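Local coordinates for membrane protein, putative (PDB 2QYB) that is of unknown function but is the GAF domain of a larger putative sodium:solute symporter-family membrane protein, for which transport and phosphatase activities have been suggested, at residues V87-T90 with Q91-T94; T98-L101 with M102-E105; L26-L29 with L30-F33; L16-Q19 with I20-D24. All blocks are in the same frame, centred on the assembly; numbering follows the deposited sequence.

Interaction 1 (V87-T90 with Q91-T94)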
# COMPACT_ATOMS: atom_id res chain seq x y z
N VAL A 87 1.01 -9.31 24.37
CA VAL A 87 1.85 -10.40 24.88
C VAL A 87 3.30 -9.89 24.79
O VAL A 87 3.80 -9.57 23.70
CB VAL A 87 1.64 -11.76 24.10
CG1 VAL A 87 2.63 -12.83 24.52
CG2 VAL A 87 0.24 -12.26 24.28
N ASN A 88 3.96 -9.75 25.95
CA ASN A 88 5.34 -9.24 25.97
C ASN A 88 6.41 -10.27 25.60
O ASN A 88 7.45 -9.90 25.05
CB ASN A 88 5.63 -8.52 27.29
CG ASN A 88 5.52 -7.03 27.14
OD1 ASN A 88 4.94 -6.33 27.95
ND2 ASN A 88 6.03 -6.54 26.06
N ASP A 89 6.10 -11.55 25.84
CA ASP A 89 6.99 -12.64 25.49
C ASP A 89 6.18 -13.86 25.02
O ASP A 89 5.56 -14.54 25.82
CB ASP A 89 7.91 -13.02 26.66
CG ASP A 89 9.06 -13.92 26.22
OD1 ASP A 89 8.87 -14.63 25.21
OD2 ASP A 89 10.16 -13.90 26.87
N THR A 90 6.24 -14.15 23.72
CA THR A 90 5.51 -15.27 23.17
C THR A 90 5.88 -16.65 23.80
O THR A 90 5.10 -17.58 23.67
CB THR A 90 5.66 -15.34 21.63
OG1 THR A 90 7.04 -15.33 21.30
CG2 THR A 90 4.91 -14.15 20.93
N GLN A 91 7.02 -16.79 24.47
CA GLN A 91 7.32 -18.07 25.09
C GLN A 91 6.33 -18.41 26.22
O GLN A 91 6.22 -19.56 26.58
CB GLN A 91 8.79 -18.19 25.55
CG GLN A 91 9.09 -17.57 26.89
CD GLN A 91 10.57 -17.75 27.38
OE1 GLN A 91 11.08 -18.87 27.46
NE2 GLN A 91 11.22 -16.63 27.76
N TYR A 92 5.59 -17.42 26.72
CA TYR A 92 4.74 -17.58 27.91
C TYR A 92 3.26 -17.45 27.65
O TYR A 92 2.47 -17.35 28.57
CB TYR A 92 5.18 -16.58 29.01
CG TYR A 92 6.62 -16.74 29.42
CD1 TYR A 92 7.18 -18.01 29.62
CD2 TYR A 92 7.43 -15.62 29.63
CE1 TYR A 92 8.51 -18.16 29.98
CE2 TYR A 92 8.75 -15.75 30.01
CZ TYR A 92 9.29 -17.03 30.16
OH TYR A 92 10.59 -17.18 30.53
N MSE A 93 2.87 -17.49 26.40
CA MSE A 93 1.46 -17.58 26.03
C MSE A 93 0.84 -18.88 26.46
O MSE A 93 1.51 -19.92 26.49
CB MSE A 93 1.33 -17.52 24.52
CG MSE A 93 1.71 -16.21 23.89
SE MSE A 93 1.72 -16.42 21.98
CE MSE A 93 -0.18 -16.22 21.71
N THR A 94 -0.45 -18.84 26.74
CA THR A 94 -1.20 -20.01 27.17
C THR A 94 -1.97 -20.74 26.01
O THR A 94 -2.62 -21.75 26.27
CB THR A 94 -2.20 -19.61 28.29
OG1 THR A 94 -3.18 -18.72 27.75
CG2 THR A 94 -1.48 -18.90 29.44
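The D89 carboxylate slants across the Q91 side chain, D89 CG being 3.7 Å from Q91 CG. Both oxygens accept from Q91, each met from above the carboxylate plane: Q91 N donates to D89 OD1 over 2.9 Å, and Q91 NE2 to D89 OD2 over 3.1 Å. The amide and carboxylate planes stand 42° apart. The first of these bonds makes an Asx turn, and Y92 N donating to D89 O closes a beta turn over the same residues. Q91 CG, placed between its own N and carbonyl carbon (chi1 83°), also sits over the centre of the Y92 ring. On the apolar side V87 CG1 meets selenomethionine M93 CG at 3.6 Å, the two side chains crossing at about a right angle, and T90 CG2 lies 4.1 Å from M93 SE. T90 OG1 is bonded to I107 O. An alanine at D89 would strip Q91 N and NE2 of the carboxylate that holds both, and the Q91 amide would probably be freer to turn. The loop after strand 85-87 is thus held in its bend by the carboxylate and carbonyl of one partly exposed aspartate, while V87, T90 and M93 give it an apolar underside.

Interaction 2 (T98-L101 with M102-E105)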
# COMPACT_ATOMS: atom_id res chain seq x y z
N THR A 98 -1.22 -21.80 18.76
CA THR A 98 -1.04 -20.44 18.34
C THR A 98 0.38 -19.98 18.71
O THR A 98 1.12 -19.53 17.85
CB THR A 98 -2.11 -19.53 19.01
OG1 THR A 98 -3.43 -20.06 18.78
CG2 THR A 98 -2.01 -18.08 18.53
N ARG A 99 0.76 -20.15 19.97
CA ARG A 99 2.14 -19.88 20.38
C ARG A 99 3.15 -20.54 19.46
O ARG A 99 4.07 -19.90 18.94
CB ARG A 99 2.36 -20.40 21.78
CG ARG A 99 3.79 -20.44 22.28
CD ARG A 99 3.78 -21.18 23.61
NE ARG A 99 5.06 -21.19 24.28
CZ ARG A 99 6.05 -22.06 24.05
NH1 ARG A 99 5.93 -23.01 23.11
NH2 ARG A 99 7.20 -21.99 24.76
N GLU A 100 2.97 -21.84 19.23
CA GLU A 100 3.89 -22.54 18.37
C GLU A 100 3.94 -21.91 16.95
O GLU A 100 5.02 -21.74 16.38
CB GLU A 100 3.51 -24.03 18.33
CG GLU A 100 4.48 -24.91 17.59
CD GLU A 100 5.87 -24.92 18.20
OE1 GLU A 100 6.01 -24.71 19.44
OE2 GLU A 100 6.83 -25.15 17.41
N LEU A 101 2.78 -21.56 16.40
CA LEU A 101 2.70 -21.01 15.02
C LEU A 101 3.42 -19.68 14.89
O LEU A 101 4.10 -19.42 13.92
CB LEU A 101 1.25 -20.84 14.58
CG LEU A 101 0.55 -21.86 13.69
CD1 LEU A 101 1.19 -23.28 13.64
CD2 LEU A 101 -0.94 -21.91 14.08
N MSE A 102 3.28 -18.86 15.92
CA MSE A 102 3.86 -17.54 15.94
C MSE A 102 5.37 -17.55 16.13
O MSE A 102 6.07 -16.81 15.42
CB MSE A 102 3.22 -16.70 17.03
CG MSE A 102 1.72 -16.43 16.77
SE MSE A 102 1.01 -15.09 17.99
CE MSE A 102 2.48 -13.84 17.83
N GLN A 103 5.88 -18.38 17.06
CA GLN A 103 7.33 -18.53 17.26
C GLN A 103 8.02 -19.09 15.99
O GLN A 103 9.15 -18.77 15.66
CB GLN A 103 7.64 -19.45 18.46
CG GLN A 103 7.12 -18.99 19.82
CD GLN A 103 7.66 -19.84 20.99
OE1 GLN A 103 7.59 -21.09 20.99
NE2 GLN A 103 8.23 -19.17 21.98
N LYS A 104 7.30 -19.94 15.27
CA LYS A 104 7.78 -20.47 14.01
C LYS A 104 7.96 -19.32 12.99
O LYS A 104 8.84 -19.38 12.15
CB LYS A 104 6.80 -21.59 13.55
CG LYS A 104 7.03 -22.22 12.16
CD LYS A 104 8.41 -22.92 11.97
CE LYS A 104 8.68 -23.08 10.47
NZ LYS A 104 9.78 -24.02 10.12
N GLU A 105 7.15 -18.28 13.08
CA GLU A 105 7.34 -17.07 12.30
C GLU A 105 8.40 -16.15 12.91
O GLU A 105 8.75 -15.13 12.31
CB GLU A 105 6.03 -16.24 12.22
CG GLU A 105 4.84 -16.92 11.58
CD GLU A 105 4.49 -16.35 10.21
OE1 GLU A 105 5.39 -15.88 9.47
OE2 GLU A 105 3.30 -16.39 9.85
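Successive i to i+4 backbone bonds wind T98-K104 as helix: M102 N to T98 O, Q103 N to R99 O at 3.0 Å and nearly straight (175°), and K104 N to E100 O, with a weak last bond from E105 N to L101 O at 3.4 Å. One turn apart, R99 and Q103 slant across each other, bringing the Q103 amide over the guanidinium. The arginine is extended from CG to NE, with CG opposite its own backbone N (chi1 169°). Q103 OE1 lies over one guanidinium face, offset toward the rim and 3.3 Å from R99 NH1; the angle is too poor for a hydrogen bond, and the amide oxygen simply rests over the cationic face, the planes 52° apart. R99 NE is engaged by Q91 O instead, and E105 OE2 by I62 N. A leucine in place of R99 would probably leave Q91 O without this donor and Q103 OE1 without the cationic surface beside it. Selenomethionine M102 turns to the inner side, its CG 3.3 Å from T98 O and its SE 4.3 Å from T98 CG2. Within the GAF domain, helix 96-104 rests M102 on T90 and I107, the latter in the loop that leads into strand 109-115, and Q103 on Q91 in the loop after strand 85-87, while E100 and K104 point to the surface.

Interaction 3 (L26-L29 with L30-F33)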
# COMPACT_ATOMS: atom_id res chain seq x y z
N LEU A 26 2.25 3.79 9.48
CA LEU A 26 2.85 2.48 9.82
C LEU A 26 4.34 2.42 9.41
O LEU A 26 5.16 1.95 10.18
CB LEU A 26 2.12 1.33 9.15
CG LEU A 26 0.64 1.09 9.42
CD1 LEU A 26 0.11 -0.24 8.67
CD2 LEU A 26 0.35 1.08 10.92
N ASN A 27 4.69 2.88 8.21
CA ASN A 27 6.10 3.01 7.79
C ASN A 27 6.93 3.82 8.77
O ASN A 27 8.04 3.46 9.10
CB ASN A 27 6.21 3.64 6.40
CG ASN A 27 5.57 2.76 5.25
OD1 ASN A 27 5.40 1.53 5.36
ND2 ASN A 27 5.24 3.42 4.14
N LEU A 28 6.39 4.93 9.28
CA LEU A 28 7.18 5.76 10.24
C LEU A 28 7.34 5.03 11.58
O LEU A 28 8.40 5.01 12.20
CB LEU A 28 6.55 7.13 10.44
CG LEU A 28 6.51 8.15 9.28
CD1 LEU A 28 5.59 9.28 9.70
CD2 LEU A 28 7.86 8.72 8.86
N LEU A 29 6.28 4.38 12.02
CA LEU A 29 6.30 3.54 13.23
C LEU A 29 7.39 2.46 13.15
O LEU A 29 8.12 2.24 14.11
CB LEU A 29 4.96 2.84 13.32
CG LEU A 29 4.26 2.43 14.61
CD1 LEU A 29 3.38 1.15 14.26
CD2 LEU A 29 5.16 2.22 15.72
N LEU A 30 7.50 1.78 12.00
CA LEU A 30 8.46 0.68 11.88
C LEU A 30 9.87 1.24 11.82
O LEU A 30 10.75 0.69 12.43
CB LEU A 30 8.13 -0.28 10.70
CG LEU A 30 7.32 -1.50 11.16
CD1 LEU A 30 6.10 -1.02 11.94
CD2 LEU A 30 6.89 -2.50 10.01
N LYS A 31 10.05 2.37 11.15
CA LYS A 31 11.33 3.10 11.21
C LYS A 31 11.77 3.45 12.65
O LYS A 31 12.93 3.30 12.99
CB LYS A 31 11.25 4.40 10.40
CG LYS A 31 11.73 4.31 8.97
CD LYS A 31 13.07 5.02 8.75
CE LYS A 31 13.04 6.56 9.06
NZ LYS A 31 11.81 7.31 8.55
N GLU A 32 10.86 3.98 13.46
CA GLU A 32 11.24 4.57 14.75
C GLU A 32 11.41 3.48 15.84
O GLU A 32 12.14 3.67 16.83
CB GLU A 32 10.21 5.62 15.19
CG GLU A 32 10.59 6.38 16.50
CD GLU A 32 9.67 7.56 16.86
OE1 GLU A 32 8.97 8.03 15.96
OE2 GLU A 32 9.65 8.02 18.04
N PHE A 33 10.72 2.36 15.69
CA PHE A 33 10.69 1.35 16.76
C PHE A 33 11.05 -0.03 16.28
O PHE A 33 10.97 -0.34 15.08
CB PHE A 33 9.34 1.32 17.45
CG PHE A 33 8.94 2.64 18.08
CD1 PHE A 33 9.49 3.03 19.30
CD2 PHE A 33 8.01 3.47 17.48
CE1 PHE A 33 9.13 4.22 19.91
CE2 PHE A 33 7.64 4.68 18.08
CZ PHE A 33 8.21 5.06 19.30
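L29 and F33 make the close part of this turn: L29 CD2 stands 3.6 Å from F33 CD2, the leucine crossing the phenylalanine at about a right angle. F33 CG lies beside its own backbone N (chi1 -60°), which swings the ring back along the helix toward L29. Here the backbone is doubly tied, since L29 O accepts F33 N at 3.0 Å and, weakly, E32 N at 3.3 Å; F33 is the first residue to leave helical geometry. L30 adds a second apolar touch, CD1 to L29 CD1 at 4.2 Å; the same L30 methyl lies 3.6 Å from L26 O. Round the helix from this, the L28-K31 side is looser and lies on the surface. K31, whose side chain bends at three successive torsions, brings NZ only to 4.2 Å from L28 CD2, and what joins this side is mostly backbone: E32 N donates to L28 O at 2.9 Å, K31 N to N27 O. E32 itself is extended, and its CG passes over the rim of one F33 ring face, partly screening it. Inward, this end of helix 10-32 packs on the sheet and on the C-terminal helix: L26, L29 and L30 meet A38 of strand 37-43, N27 OD1 is bonded to S55 OG of strand 49-56, and L29 and F33 reach L148 and L144 of helix 139-158.

Interaction 4 (L16-Q19 with I20-D24); sequences LDLQ and IIMDD
Q19 and D23, one helical turn apart, meet through amide and carboxylate planes turned 64° from one another. Q19 NE2 gives a hydrogen bond to D23 OD1 of 3.0 Å, rather bent at 144°; the acceptor lies in the amide plane, yet OD1 is approached from above the carboxylate plane. The glutamine gets there by leaving its backbone with CG opposite its own N (chi1 -170°) and then bending at chi2, which carries the amide forward to D23 in the next turn. Beneath it, D23 N donates to Q19 O at 2.8 Å, so the two residues are joined by backbone and side chain alike. Selenomethionine M22, bent at chi3, slants across the same amide, its CE at 3.8 Å from both Q19 NE2 and Q19 OE1. On the neighbouring side of the helix L18 approaches M22 obliquely, L18 CD1 being 4.2 Å from M22 CG, while I20 CD1 lies back along the helix, 3.6 Å from L16 O. L18 and M22 continue onto A155, V156 and L152 of helix 139-158. D17 faces the second subunit, where its OD1 forms a salt bridge with R52 of that chain, and L16 packs on Q19 of that chain. Both polar atoms of the Q19-D23 bond have second partners in strand 49-56 of their own chain: NE2 also donates to R52 O, and OD1 is also bonded to S53 OG. A buried amide is thereby fixed in rotation between helix and strand, and two hydrogen bonds on the one oxygen probably help to stabilise the negative charge of the carboxylate.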
# COMPACT_ATOMS: atom_id res chain seq x y z
N LEU A 16 -8.63 7.24 -0.99
CA LEU A 16 -7.27 6.99 -1.47
C LEU A 16 -6.26 7.83 -0.69
O LEU A 16 -5.14 7.40 -0.49
CB LEU A 16 -7.15 7.26 -2.97
CG LEU A 16 -7.87 6.26 -3.90
CD1 LEU A 16 -7.95 6.81 -5.35
CD2 LEU A 16 -7.20 4.87 -3.85
N ASP A 17 -6.66 9.01 -0.25
CA ASP A 17 -5.82 9.82 0.64
C ASP A 17 -5.70 9.21 2.03
O ASP A 17 -4.64 9.26 2.66
CB ASP A 17 -6.42 11.20 0.82
CG ASP A 17 -6.28 12.04 -0.39
OD1 ASP A 17 -5.41 11.75 -1.21
OD2 ASP A 17 -7.01 13.05 -0.48
N LEU A 18 -6.81 8.68 2.52
CA LEU A 18 -6.79 7.99 3.77
C LEU A 18 -5.76 6.86 3.77
O LEU A 18 -5.01 6.73 4.70
CB LEU A 18 -8.18 7.46 4.11
CG LEU A 18 -8.27 6.53 5.33
CD1 LEU A 18 -7.83 7.24 6.64
CD2 LEU A 18 -9.70 5.94 5.37
N GLN A 19 -5.75 6.08 2.69
CA GLN A 19 -4.77 4.99 2.52
C GLN A 19 -3.30 5.38 2.72
O GLN A 19 -2.54 4.67 3.38
CB GLN A 19 -4.94 4.42 1.12
CG GLN A 19 -4.19 3.15 0.88
CD GLN A 19 -4.73 1.96 1.71
OE1 GLN A 19 -5.90 1.54 1.54
NE2 GLN A 19 -3.87 1.40 2.59
N ILE A 20 -2.92 6.49 2.10
CA ILE A 20 -1.57 7.02 2.12
C ILE A 20 -1.21 7.51 3.52
O ILE A 20 -0.10 7.29 3.99
CB ILE A 20 -1.42 8.22 1.12
CG1 ILE A 20 -1.60 7.73 -0.33
CG2 ILE A 20 -0.06 8.92 1.31
CD1 ILE A 20 -2.00 8.83 -1.37
N ILE A 21 -2.17 8.17 4.17
CA ILE A 21 -2.00 8.55 5.55
C ILE A 21 -1.68 7.28 6.38
O ILE A 21 -0.65 7.26 7.10
CB ILE A 21 -3.26 9.30 6.07
CG1 ILE A 21 -3.29 10.76 5.59
CG2 ILE A 21 -3.32 9.34 7.60
CD1 ILE A 21 -4.64 11.43 5.83
N MSE A 22 -2.50 6.23 6.26
CA MSE A 22 -2.31 5.00 7.07
C MSE A 22 -0.99 4.35 6.77
O MSE A 22 -0.22 4.07 7.66
CB MSE A 22 -3.39 3.96 6.84
CG MSE A 22 -4.75 4.45 7.19
SE MSE A 22 -6.21 3.07 7.15
CE MSE A 22 -6.29 2.61 5.21
N ASP A 23 -0.74 4.10 5.49
CA ASP A 23 0.53 3.49 5.09
C ASP A 23 1.76 4.26 5.59
O ASP A 23 2.73 3.64 5.99
CB ASP A 23 0.59 3.34 3.55
CG ASP A 23 -0.27 2.15 3.02
OD1 ASP A 23 -1.08 1.54 3.73
OD2 ASP A 23 -0.11 1.81 1.85
N ASP A 24 1.73 5.59 5.50
CA ASP A 24 2.89 6.42 5.92
C ASP A 24 3.07 6.31 7.41
O ASP A 24 4.17 6.23 7.91
CB ASP A 24 2.71 7.93 5.57
CG ASP A 24 2.83 8.22 4.09
OD1 ASP A 24 3.23 7.30 3.32
OD2 ASP A 24 2.52 9.38 3.69

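From the N terminus the chain meets interaction 4 first, then interaction 3 directly after it on helix 10-32, their centres about 14 Å apart; interaction 4 sits where the helix meets the second subunit, strand 49-56 and helix 139-158; interaction 3 lies at its C-terminal end, against strands 37-43 and 49-56 and helix 139-158. After the first two strands and a helix, interaction 1 bends the loop following strand 85-87, and interaction 2 lies on helix 96-104 just beyond. These two touch, the loop of interaction 1 packing on the helix of interaction 2. All four are local, in series, with no nesting or crossing; interactions 1 and 2 lie across the chain's centre from interaction 4.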